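Local coordinates for protein glycoside hydrolase family 81 (Clostridium thermocellum, PDB 6FOP) that probably hydrolyses the internal beta-1,3 linkages of glucans such as laminarin as part of the cellulosome, at residues Val91-Val96 with Gly121-Thr126; Ala134-Thr139 with Asn199-Ala204; Gly141-Asp146 with Cys192-Gly197; Gln161-Thr166 with Ser180-Ile185. All blocks are in the same frame, centred on the assembly; numbering follows the deposited sequence.

All four contacts belong to the beta-sandwich of this chain, whose seven- and eight-stranded antiparallel sheets face each other. Interactions 1 and 4 join the two sheets, with centres about 17 Å apart; interaction 2 pairs strands within the eight-stranded sheet, and interaction 3 pairs strands within the other. Interactions 1, 2 and 3 form a compact group with centres about 9 Å apart. The F201 ring ties the interior together: its CE1 lies 3.6 Å from W182 CH2 of interaction 4 and 3.9 Å from C192 CB of interaction 3. S122 OG and T139 OG1 connect interactions 1 and 2 at 2.6 Å. Interaction 3 runs on to a magnesium ion through D146.

Interaction 1 (Val91-Val96 with Gly121-Thr126); sequences VGHSSV and GSIKAT
H93 turns one edge of its imidazole to strand 121-128: CD2 lies 3.7 Å from S122 O, near the ring plane, while G121 CA meets the ring obliquely by NE2. With CG anti to the backbone N (chi1 -170°), the ring reaches across the gap between two sheets whose local strand axes are 7.8 Å apart. V96 CG2 sits over one face of the ring, offset toward its rim, and also touches G121 N at 3.8 Å. It thus fills the corner between the imidazole and the glycine backbone. Further along, I123 points its CD1 at the main chain opposite, 3.8 Å from V91 O and 3.9 Å from G92 C. F138 of the neighbouring strand packs against both I123 and V91.

Two backbone N-H groups converge on H93 ND1. S95 N approaches near the ring plane at 3.2 Å, whereas V96 N, also 3.2 Å from ND1, comes from 37° out of that plane. The other ring nitrogen, NE2, is hydrogen-bonded to T139 O. With ND1 accepting twice and NE2 facing a carbonyl oxygen, this buried histidine is probably neutral, its proton on NE2 and its ring rotation fixed through both nitrogens.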
loop_
_atom_site.group_PDB
_atom_site.type_symbol
_atom_site.label_atom_id
_atom_site.label_comp_id
_atom_site.label_asym_id
_atom_site.label_seq_id
_atom_site.Cartn_x
_atom_site.Cartn_y
_atom_site.Cartn_z
ATOM N N VAL A 91 13.414 7.468 -25.854
ATOM C CA VAL A 91 14.588 6.649 -26.100
ATOM C C VAL A 91 14.170 5.613 -27.118
ATOM O O VAL A 91 13.468 4.663 -26.800
ATOM C CB VAL A 91 15.095 5.982 -24.810
ATOM C CG1 VAL A 91 16.269 5.050 -25.085
ATOM C CG2 VAL A 91 15.501 7.028 -23.784
ATOM N N GLY A 92 14.626 5.835 -28.362
ATOM C CA GLY A 92 14.364 4.950 -29.484
ATOM C C GLY A 92 15.659 4.303 -29.967
ATOM O O GLY A 92 16.695 4.348 -29.288
ATOM N N HIS A 93 15.601 3.762 -31.177
ATOM C CA HIS A 93 16.637 2.895 -31.709
ATOM C C HIS A 93 16.930 3.353 -33.153
ATOM O O HIS A 93 16.018 3.745 -33.914
ATOM C CB HIS A 93 16.136 1.467 -31.640
ATOM C CG HIS A 93 17.162 0.421 -31.922
ATOM N ND1 HIS A 93 17.635 0.183 -33.188
ATOM C CD2 HIS A 93 17.741 -0.504 -31.128
ATOM C CE1 HIS A 93 18.475 -0.835 -33.168
ATOM N NE2 HIS A 93 18.561 -1.264 -31.923
ATOM N N SER A 94 18.205 3.309 -33.534
ATOM C CA SER A 94 18.651 3.883 -34.809
ATOM C C SER A 94 18.193 3.112 -36.033
ATOM O O SER A 94 18.159 3.662 -37.121
ATOM C CB SER A 94 20.173 4.034 -34.813
ATOM O OG SER A 94 20.842 2.803 -34.726
ATOM N N SER A 95 17.938 1.820 -35.893
ATOM C CA SER A 95 17.458 1.017 -37.026
ATOM C C SER A 95 16.104 0.326 -36.879
ATOM O O SER A 95 15.512 -0.058 -37.878
ATOM C CB SER A 95 18.540 0.024 -37.466
ATOM O OG SER A 95 18.931 -0.823 -36.421
ATOM N N VAL A 96 15.572 0.237 -35.664
ATOM C CA VAL A 96 14.284 -0.359 -35.436
ATOM C C VAL A 96 13.388 0.806 -35.060
ATOM O O VAL A 96 13.523 1.359 -33.986
ATOM C CB VAL A 96 14.308 -1.417 -34.310
ATOM C CG1 VAL A 96 12.913 -1.983 -34.097
ATOM C CG2 VAL A 96 15.263 -2.549 -34.669
ATOM N N GLY A 121 16.905 -5.843 -33.599
ATOM C CA GLY A 121 17.420 -5.007 -32.514
ATOM C C GLY A 121 16.525 -4.974 -31.284
ATOM O O GLY A 121 15.370 -5.387 -31.332
ATOM N N SER A 122 17.052 -4.436 -30.199
ATOM C CA SER A 122 16.311 -4.414 -28.925
ATOM C C SER A 122 16.777 -3.295 -28.027
ATOM O O SER A 122 17.871 -2.789 -28.166
ATOM C CB SER A 122 16.471 -5.756 -28.201
ATOM O OG SER A 122 17.764 -5.894 -27.649
ATOM N N ILE A 123 15.891 -2.902 -27.108
ATOM C CA ILE A 123 16.242 -2.042 -26.002
ATOM C C ILE A 123 15.749 -2.762 -24.726
ATOM O O ILE A 123 14.585 -3.167 -24.658
ATOM C CB ILE A 123 15.528 -0.675 -26.064
ATOM C CG1 ILE A 123 15.762 -0.004 -27.417
ATOM C CG2 ILE A 123 16.009 0.230 -24.921
ATOM C CD1 ILE A 123 14.927 1.229 -27.631
ATOM N N LYS A 124 16.621 -2.852 -23.723
ATOM C CA LYS A 124 16.242 -3.324 -22.392
ATOM C C LYS A 124 16.367 -2.142 -21.474
ATOM O O LYS A 124 17.429 -1.543 -21.365
ATOM C CB LYS A 124 17.135 -4.458 -21.920
ATOM C CG LYS A 124 16.644 -5.064 -20.592
ATOM C CD LYS A 124 17.430 -6.337 -20.297
ATOM C CE LYS A 124 16.987 -7.044 -19.041
ATOM N NZ LYS A 124 17.704 -8.355 -18.958
ATOM N N ALA A 125 15.249 -1.772 -20.851
ATOM C CA ALA A 125 15.173 -0.597 -19.981
ATOM C C ALA A 125 14.959 -1.007 -18.529
ATOM O O ALA A 125 14.107 -1.871 -18.252
ATOM C CB ALA A 125 14.039 0.290 -20.432
ATOM N N THR A 126 15.741 -0.415 -17.633
ATOM C CA THR A 126 15.525 -0.549 -16.196
ATOM C C THR A 126 14.973 0.786 -15.688
ATOM O O THR A 126 15.642 1.829 -15.796
ATOM C CB THR A 126 16.823 -0.874 -15.451
ATOM O OG1 THR A 126 17.349 -2.100 -15.955
ATOM C CG2 THR A 126 16.622 -1.009 -13.943
#

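Interaction 2 (Ala134-Thr139 with Asn199-Ala204); sequences AYFVFT and NYFSIA
The first torsions of F136 and F201, a hydrogen-bonded pair on one face of the sheet, set how their rings meet: F136 keeps CG beside its backbone N (chi1 -55°), while F201 swings CG anti to its own (chi1 -178°). F136 CD1 thereby comes to 4.2 Å from F201 CD2, at the edge of the F201 ring. The carbonyl oxygen F201 O lies in the plane of the F136 ring, at its edge. I203 CG1 touches F136 CE1 at 4.2 Å and A134 CB at 4.1 Å, joining the same apolar face, and F138 CE1 reaches F201 CB.

The opposite face carries Y135 and S202, a non-hydrogen-bonded pair in which S202 CB meets Y135 CD1 at 3.9 Å; the hydroxyl of S202 is bonded to A221 O. Between the faces, reciprocal bonds link A134 with I203 and F136 with F201. A fifth bond, F138 N to N199 O at 2.9 Å, is the straightest (171°) and lies in the carbonyl plane of N199. N199 CB also closes to 3.2 Å from F138 O. P143 and I145 of the facing sheet pack on F201, and P143 on F138 too: an antiparallel ladder with one face turned to the interior, as expected of a beta-sandwich.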
loop_
_atom_site.group_PDB
_atom_site.type_symbol
_atom_site.label_atom_id
_atom_site.label_comp_id
_atom_site.label_asym_id
_atom_site.label_seq_id
_atom_site.Cartn_x
_atom_site.Cartn_y
_atom_site.Cartn_z
ATOM N N ALA A 134 17.588 6.293 -15.329
ATOM C CA ALA A 134 17.028 5.127 -16.025
ATOM C C ALA A 134 18.177 4.539 -16.840
ATOM O O ALA A 134 19.035 5.281 -17.347
ATOM C CB ALA A 134 15.844 5.461 -16.907
ATOM N N TYR A 135 18.221 3.219 -16.905
ATOM C CA TYR A 135 19.366 2.491 -17.459
ATOM C C TYR A 135 18.920 1.640 -18.648
ATOM O O TYR A 135 17.851 1.040 -18.616
ATOM C CB TYR A 135 19.974 1.574 -16.404
ATOM C CG TYR A 135 20.249 2.230 -15.054
ATOM C CD1 TYR A 135 21.341 3.030 -14.841
ATOM C CD2 TYR A 135 19.373 2.043 -13.993
ATOM C CE1 TYR A 135 21.601 3.613 -13.632
ATOM C CE2 TYR A 135 19.615 2.627 -12.766
ATOM C CZ TYR A 135 20.699 3.420 -12.564
ATOM O OH TYR A 135 20.932 3.992 -11.325
ATOM N N PHE A 136 19.765 1.588 -19.693
ATOM C CA PHE A 136 19.402 0.932 -20.933
ATOM C C PHE A 136 20.549 0.095 -21.482
ATOM O O PHE A 136 21.720 0.478 -21.353
ATOM C CB PHE A 136 19.012 1.972 -22.000
ATOM C CG PHE A 136 17.910 2.928 -21.570
ATOM C CD1 PHE A 136 18.209 4.099 -20.907
ATOM C CD2 PHE A 136 16.583 2.619 -21.822
ATOM C CE1 PHE A 136 17.199 4.959 -20.481
ATOM C CE2 PHE A 136 15.572 3.472 -21.398
ATOM C CZ PHE A 136 15.891 4.642 -20.741
ATOM N N VAL A 137 20.179 -1.017 -22.128
ATOM C CA VAL A 137 21.138 -1.811 -22.904
ATOM C C VAL A 137 20.516 -2.006 -24.281
ATOM O O VAL A 137 19.348 -2.377 -24.403
ATOM C CB VAL A 137 21.433 -3.162 -22.230
ATOM C CG1 VAL A 137 22.252 -4.064 -23.172
ATOM C CG2 VAL A 137 22.205 -2.925 -20.946
ATOM N N PHE A 138 21.323 -1.738 -25.311
ATOM C CA PHE A 138 20.917 -1.832 -26.715
ATOM C C PHE A 138 21.538 -3.051 -27.404
ATOM O O PHE A 138 22.666 -3.454 -27.089
ATOM C CB PHE A 138 21.358 -0.559 -27.452
ATOM C CG PHE A 138 20.474 0.605 -27.184
ATOM C CD1 PHE A 138 20.490 1.249 -25.948
ATOM C CD2 PHE A 138 19.604 1.039 -28.148
ATOM C CE1 PHE A 138 19.600 2.291 -25.702
ATOM C CE2 PHE A 138 18.735 2.085 -27.909
ATOM C CZ PHE A 138 18.747 2.716 -26.697
ATOM N N THR A 139 20.791 -3.637 -28.345
ATOM C CA THR A 139 21.384 -4.524 -29.323
ATOM C C THR A 139 20.923 -4.089 -30.727
ATOM O O THR A 139 19.861 -3.490 -30.909
ATOM C CB THR A 139 20.976 -5.991 -29.129
ATOM O OG1 THR A 139 19.601 -6.179 -29.530
ATOM C CG2 THR A 139 21.240 -6.456 -27.720
ATOM N N ASN A 199 27.447 -1.224 -25.155
ATOM C CA ASN A 199 26.054 -1.098 -25.549
ATOM C C ASN A 199 25.137 -0.654 -24.412
ATOM O O ASN A 199 23.921 -0.723 -24.540
ATOM C CB ASN A 199 25.548 -2.411 -26.146
ATOM C CG ASN A 199 26.293 -2.828 -27.370
ATOM O OD1 ASN A 199 25.970 -2.386 -28.471
ATOM N ND2 ASN A 199 27.299 -3.640 -27.205
ATOM N N TYR A 200 25.752 -0.142 -23.358
ATOM C CA TYR A 200 25.014 0.420 -22.220
ATOM C C TYR A 200 24.850 1.930 -22.380
ATOM O O TYR A 200 25.651 2.606 -23.048
ATOM C CB TYR A 200 25.734 0.071 -20.910
ATOM C CG TYR A 200 27.186 0.469 -20.871
ATOM C CD1 TYR A 200 28.183 -0.409 -21.317
ATOM C CD2 TYR A 200 27.585 1.697 -20.397
ATOM C CE1 TYR A 200 29.507 -0.049 -21.295
ATOM C CE2 TYR A 200 28.926 2.064 -20.382
ATOM C CZ TYR A 200 29.884 1.175 -20.820
ATOM O OH TYR A 200 31.227 1.512 -20.861
ATOM N N PHE A 201 23.801 2.481 -21.770
ATOM C CA PHE A 201 23.443 3.912 -21.970
ATOM C C PHE A 201 22.524 4.268 -20.815
ATOM O O PHE A 201 21.630 3.484 -20.500
ATOM C CB PHE A 201 22.718 4.080 -23.303
ATOM C CG PHE A 201 22.344 5.486 -23.638
ATOM C CD1 PHE A 201 23.265 6.322 -24.267
ATOM C CD2 PHE A 201 21.096 5.990 -23.314
ATOM C CE1 PHE A 201 22.944 7.606 -24.584
ATOM C CE2 PHE A 201 20.765 7.310 -23.634
ATOM C CZ PHE A 201 21.703 8.115 -24.259
ATOM N N SER A 202 22.751 5.408 -20.164
ATOM C CA SER A 202 21.833 5.824 -19.085
ATOM C C SER A 202 21.491 7.288 -19.199
ATOM O O SER A 202 22.173 8.044 -19.900
ATOM C CB SER A 202 22.410 5.508 -17.704
ATOM O OG SER A 202 23.584 6.246 -17.466
ATOM N N ILE A 203 20.449 7.689 -18.489
ATOM C CA ILE A 203 20.026 9.093 -18.415
ATOM C C ILE A 203 19.753 9.388 -16.947
ATOM O O ILE A 203 19.510 8.443 -16.157
ATOM C CB ILE A 203 18.801 9.393 -19.290
ATOM C CG1 ILE A 203 17.518 8.732 -18.766
ATOM C CG2 ILE A 203 19.068 8.959 -20.725
ATOM C CD1 ILE A 203 16.756 9.503 -17.695
ATOM N N ALA A 204 19.805 10.659 -16.572
ATOM C CA ALA A 204 19.322 11.100 -15.248
ATOM C C ALA A 204 18.605 12.381 -15.390
ATOM O O ALA A 204 18.994 13.242 -16.180
ATOM C CB ALA A 204 20.438 11.279 -14.234
#

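Interaction 3 (Gly141-Asp146 with Cys192-Gly197); sequences GNPRID and CILPAG. With MG (magnesium ion), chain B.
P143 and C192 are paired through the backbone, C192 N giving its hydrogen to P143 O at 2.9 Å, on a line close to that of the carbonyl bond. Where the strands give way to loop, the side chain of N142 takes over from the main chain. Its first torsion (chi1 -72°) carries the carboxamide toward the loop, and the twist at chi2 (-41°) presents OD1 to L194 N at 3.1 Å. The bond is fairly straight at hydrogen, but the donor sits above the carboxamide plane, 58° out of it, and not on a lone pair. Water 1 gives a second hydrogen to the same OD1 at 2.9 Å and another to L194 O, so it bridges the asparagine and the loop. At the other branch of the amide, ND2 rests 3.8 Å from I193 CD1.

Apolar contacts flank this polar joint. The P143 ring lies over C192, with P143 CB, CG and CD all 4.0 Å from C192 CB. L194 crosses it at an angle, bringing CD1 to 3.7 Å from P143 CD. F201 of the other sheet packs against both P143 and C192.

Further along strand 143-147, D146 OD1 binds magnesium at 2.3 Å, together with waters 2 and 3 and the carbonyl oxygen of F147; G188 also belongs to this site. E65 OE2 approaches D146 OD2. The magnesium, and the weak, long ion pair of R144 with E65, may ease the repulsion expected between the two carboxylates, while at the opposite end N142 satisfies the L194 N-H with an oxygen that accepts two hydrogens.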
loop_
_atom_site.group_PDB
_atom_site.type_symbol
_atom_site.label_atom_id
_atom_site.label_comp_id
_atom_site.label_asym_id
_atom_site.label_seq_id
_atom_site.Cartn_x
_atom_site.Cartn_y
_atom_site.Cartn_z
ATOM N N GLY A 141 21.885 -1.774 -32.781
ATOM C CA GLY A 141 21.922 -0.388 -33.169
ATOM C C GLY A 141 22.123 0.564 -32.023
ATOM O O GLY A 141 22.392 0.163 -30.892
ATOM N N ASN A 142 21.927 1.836 -32.319
ATOM C CA ASN A 142 22.306 2.913 -31.433
ATOM C C ASN A 142 21.101 3.573 -30.752
ATOM O O ASN A 142 20.012 3.622 -31.326
ATOM C CB ASN A 142 23.028 3.980 -32.238
ATOM C CG ASN A 142 24.408 3.540 -32.648
ATOM O OD1 ASN A 142 25.136 2.920 -31.872
ATOM N ND2 ASN A 142 24.792 3.896 -33.860
ATOM N N PRO A 143 21.324 4.160 -29.571
ATOM C CA PRO A 143 20.277 5.000 -28.967
ATOM C C PRO A 143 19.961 6.175 -29.846
ATOM O O PRO A 143 20.877 6.891 -30.255
ATOM C CB PRO A 143 20.913 5.471 -27.654
ATOM C CG PRO A 143 21.969 4.455 -27.375
ATOM C CD PRO A 143 22.519 4.116 -28.722
ATOM N N ARG A 144 18.680 6.342 -30.160
ATOM C CA ARG A 144 18.200 7.453 -30.952
ATOM C C ARG A 144 17.267 8.210 -30.038
ATOM O O ARG A 144 16.176 7.721 -29.745
ATOM C CB ARG A 144 17.475 6.929 -32.203
ATOM C CG ARG A 144 16.943 8.023 -33.133
ATOM C CD ARG A 144 16.308 7.399 -34.376
ATOM N NE ARG A 144 15.135 6.577 -34.063
ATOM C CZ ARG A 144 13.892 7.028 -33.901
ATOM N NH1 ARG A 144 13.600 8.330 -34.039
ATOM N NH2 ARG A 144 12.892 6.187 -33.627
ATOM N N ILE A 145 17.742 9.344 -29.524
ATOM C CA ILE A 145 17.026 10.122 -28.511
ATOM C C ILE A 145 16.203 11.198 -29.202
ATOM O O ILE A 145 16.733 12.234 -29.661
ATOM C CB ILE A 145 17.982 10.722 -27.456
ATOM C CG1 ILE A 145 19.006 9.663 -26.985
ATOM C CG2 ILE A 145 17.182 11.314 -26.293
ATOM C CD1 ILE A 145 18.438 8.393 -26.395
ATOM N N ASP A 146 14.903 10.928 -29.304
ATOM C CA ASP A 146 13.955 11.770 -30.019
ATOM C C ASP A 146 13.292 12.723 -29.037
ATOM O O ASP A 146 12.374 12.343 -28.288
ATOM C CB ASP A 146 12.929 10.866 -30.712
ATOM C CG ASP A 146 11.889 11.619 -31.502
ATOM O OD1 ASP A 146 11.948 12.853 -31.590
ATOM O OD2 ASP A 146 10.974 10.937 -32.028
ATOM N N CYS A 192 23.293 8.469 -30.294
ATOM C CA CYS A 192 24.529 8.135 -29.630
ATOM C C CYS A 192 25.222 7.049 -30.440
ATOM O O CYS A 192 24.692 5.935 -30.547
ATOM C CB CYS A 192 24.252 7.639 -28.218
ATOM S SG CYS A 192 25.751 7.220 -27.325
ATOM N N ILE A 193 26.380 7.379 -31.020
ATOM C CA ILE A 193 27.129 6.405 -31.806
ATOM C C ILE A 193 27.965 5.608 -30.827
ATOM O O ILE A 193 29.009 6.062 -30.357
ATOM C CB ILE A 193 27.993 7.071 -32.881
ATOM C CG1 ILE A 193 27.164 8.050 -33.722
ATOM C CG2 ILE A 193 28.660 6.011 -33.738
ATOM C CD1 ILE A 193 25.975 7.446 -34.426
ATOM N N LEU A 194 27.490 4.420 -30.517
ATOM C CA LEU A 194 28.156 3.575 -29.541
ATOM C C LEU A 194 29.465 3.022 -30.084
ATOM O O LEU A 194 29.551 2.685 -31.255
ATOM C CB LEU A 194 27.264 2.390 -29.162
ATOM C CG LEU A 194 25.941 2.709 -28.466
ATOM C CD1 LEU A 194 25.074 1.447 -28.477
ATOM C CD2 LEU A 194 26.209 3.214 -27.055
ATOM N N PRO A 195 30.488 2.912 -29.234
ATOM C CA PRO A 195 31.700 2.208 -29.673
ATOM C C PRO A 195 31.480 0.720 -29.784
ATOM O O PRO A 195 30.624 0.176 -29.090
ATOM C CB PRO A 195 32.703 2.506 -28.568
ATOM C CG PRO A 195 31.946 3.045 -27.441
ATOM C CD PRO A 195 30.543 3.274 -27.809
ATOM N N ALA A 196 32.291 0.053 -30.596
ATOM C CA ALA A 196 32.176 -1.395 -30.754
ATOM C C ALA A 196 32.318 -2.076 -29.408
ATOM O O ALA A 196 33.244 -1.792 -28.648
ATOM C CB ALA A 196 33.229 -1.908 -31.709
ATOM N N GLY A 197 31.366 -2.944 -29.104
ATOM C CA GLY A 197 31.434 -3.734 -27.889
ATOM C C GLY A 197 30.866 -3.115 -26.632
ATOM O O GLY A 197 30.848 -3.775 -25.611
HETATM MG MG MG B . 12.290 15.087 -31.879
HETATM O O HOH W 1 27.694 2.415 -33.211
HETATM O O HOH W 2 11.869 17.324 -32.179
HETATM O O HOH W 3 13.207 14.667 -33.982
#

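Interaction 4 (Gln161-Thr166 with Ser180-Ile185); sequences QCLGVT and SKWQGI
L163 and W182 meet across the interior of a beta-sandwich: strand 162-167 belongs to the eight-stranded sheet, and strand 181-183 is an outermost strand of the seven-stranded one.

The main interaction is CH-pi. L163 CG stands 3.8 Å from the centroid of the five-membered ring of W182, only 14° off the ring normal, so it sits squarely over the face. CD1 extends from there toward the six-membered ring, 3.6 Å from W182 CD2 and 3.8 Å from W182 CE3, while CD2 lies by W182 CD1 and NE1. The two side chains run past each other in opposite directions. Both hold CG beside their own backbone N (chi1 -57° for L163, -53° for W182), which sends each across the gap between the sheets.

Purely aliphatic contact is smaller. I185 reaches L163 CD2 with its CD1 at 4.1 Å. L174 and I190 pack on W182 from strands next to the two in contact.

Polar groups frame the indole. Its buried NE1 is hydrogen-bonded to S160 O, just before 161-166, which fixes the rotation of the ring. The CB of Q161 points away from 180-185, and its amide is hydrogen-bonded to E253, K218 and A176 O. The backbone carbonyl of the same residue meets W182 at the ring edge, Q161 O lying 3.6 Å from CZ2.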
loop_
_atom_site.group_PDB
_atom_site.type_symbol
_atom_site.label_atom_id
_atom_site.label_comp_id
_atom_site.label_asym_id
_atom_site.label_seq_id
_atom_site.Cartn_x
_atom_site.Cartn_y
_atom_site.Cartn_z
ATOM N N GLN A 161 31.712 12.367 -23.683
ATOM C CA GLN A 161 31.111 11.127 -23.180
ATOM C C GLN A 161 29.657 11.275 -22.726
ATOM O O GLN A 161 28.850 10.337 -22.833
ATOM C CB GLN A 161 31.977 10.628 -22.034
ATOM C CG GLN A 161 31.480 9.342 -21.527
ATOM C CD GLN A 161 32.354 8.660 -20.551
ATOM O OE1 GLN A 161 33.362 9.173 -20.079
ATOM N NE2 GLN A 161 31.934 7.468 -20.207
ATOM N N CYS A 162 29.343 12.460 -22.223
ATOM C CA CYS A 162 28.019 12.787 -21.781
ATOM C C CYS A 162 27.595 14.115 -22.316
ATOM O O CYS A 162 28.441 14.937 -22.700
ATOM C CB CYS A 162 27.893 12.691 -20.260
ATOM S SG CYS A 162 28.417 14.107 -19.293
ATOM N N LEU A 163 26.276 14.319 -22.335
ATOM C CA LEU A 163 25.695 15.615 -22.659
ATOM C C LEU A 163 24.824 16.047 -21.514
ATOM O O LEU A 163 24.179 15.205 -20.872
ATOM C CB LEU A 163 24.825 15.560 -23.928
ATOM C CG LEU A 163 25.488 15.070 -25.213
ATOM C CD1 LEU A 163 24.457 14.998 -26.324
ATOM C CD2 LEU A 163 26.659 15.954 -25.636
ATOM N N GLY A 164 24.852 17.334 -21.239
ATOM C CA GLY A 164 23.878 17.957 -20.354
ATOM C C GLY A 164 22.891 18.717 -21.210
ATOM O O GLY A 164 23.304 19.572 -22.005
ATOM N N VAL A 165 21.609 18.374 -21.096
ATOM C CA VAL A 165 20.580 18.960 -21.923
ATOM C C VAL A 165 19.444 19.504 -21.074
ATOM O O VAL A 165 19.239 19.083 -19.932
ATOM C CB VAL A 165 20.044 17.983 -22.996
ATOM C CG1 VAL A 165 21.207 17.481 -23.864
ATOM C CG2 VAL A 165 19.294 16.806 -22.388
ATOM N N THR A 166 18.693 20.432 -21.646
ATOM C CA THR A 166 17.510 20.989 -21.011
ATOM C C THR A 166 16.400 20.943 -22.035
ATOM O O THR A 166 16.580 21.426 -23.151
ATOM C CB THR A 166 17.732 22.416 -20.526
ATOM O OG1 THR A 166 18.967 22.499 -19.781
ATOM C CG2 THR A 166 16.554 22.872 -19.632
ATOM N N SER A 180 32.152 7.027 -27.135
ATOM C CA SER A 180 30.971 7.311 -27.936
ATOM C C SER A 180 31.116 8.673 -28.612
ATOM O O SER A 180 31.897 9.527 -28.182
ATOM C CB SER A 180 29.710 7.343 -27.070
ATOM O OG SER A 180 29.487 6.096 -26.431
ATOM N N LYS A 181 30.332 8.853 -29.663
ATOM C CA LYS A 181 30.170 10.134 -30.313
ATOM C C LYS A 181 28.696 10.430 -30.400
ATOM O O LYS A 181 27.869 9.539 -30.198
ATOM C CB LYS A 181 30.790 10.127 -31.725
ATOM C CG LYS A 181 32.260 9.741 -31.762
ATOM C CD LYS A 181 33.134 10.809 -31.110
ATOM C CE LYS A 181 34.573 10.803 -31.626
ATOM N NZ LYS A 181 35.374 9.756 -30.949
ATOM N N TRP A 182 28.361 11.675 -30.725
ATOM C CA TRP A 182 26.950 12.076 -30.840
ATOM C C TRP A 182 26.699 12.730 -32.179
ATOM O O TRP A 182 27.462 13.584 -32.597
ATOM C CB TRP A 182 26.541 13.049 -29.746
ATOM C CG TRP A 182 26.846 12.588 -28.334
ATOM C CD1 TRP A 182 28.003 12.794 -27.661
ATOM C CD2 TRP A 182 25.967 11.904 -27.409
ATOM N NE1 TRP A 182 27.929 12.272 -26.405
ATOM C CE2 TRP A 182 26.684 11.740 -26.217
ATOM C CE3 TRP A 182 24.642 11.427 -27.472
ATOM C CZ2 TRP A 182 26.142 11.111 -25.093
ATOM C CZ3 TRP A 182 24.103 10.803 -26.338
ATOM C CH2 TRP A 182 24.862 10.646 -25.187
ATOM N N GLN A 183 25.629 12.295 -32.829
ATOM C CA GLN A 183 25.205 12.840 -34.110
ATOM C C GLN A 183 23.881 13.535 -33.892
ATOM O O GLN A 183 23.024 13.073 -33.114
ATOM C CB GLN A 183 24.985 11.720 -35.125
ATOM C CG GLN A 183 26.247 11.135 -35.717
ATOM C CD GLN A 183 25.969 10.130 -36.830
ATOM O OE1 GLN A 183 24.818 9.959 -37.280
ATOM N NE2 GLN A 183 27.026 9.452 -37.279
ATOM N N GLY A 184 23.701 14.647 -34.561
ATOM C CA GLY A 184 22.429 15.345 -34.529
ATOM C C GLY A 184 22.238 16.388 -33.458
ATOM O O GLY A 184 21.142 16.909 -33.320
ATOM N N ILE A 185 23.304 16.752 -32.751
ATOM C CA ILE A 185 23.265 17.865 -31.815
ATOM C C ILE A 185 22.865 19.118 -32.576
ATOM O O ILE A 185 23.412 19.417 -33.650
ATOM C CB ILE A 185 24.607 18.108 -31.107
ATOM C CG1 ILE A 185 24.977 16.917 -30.219
ATOM C CG2 ILE A 185 24.560 19.404 -30.290
ATOM C CD1 ILE A 185 26.325 17.051 -29.534
#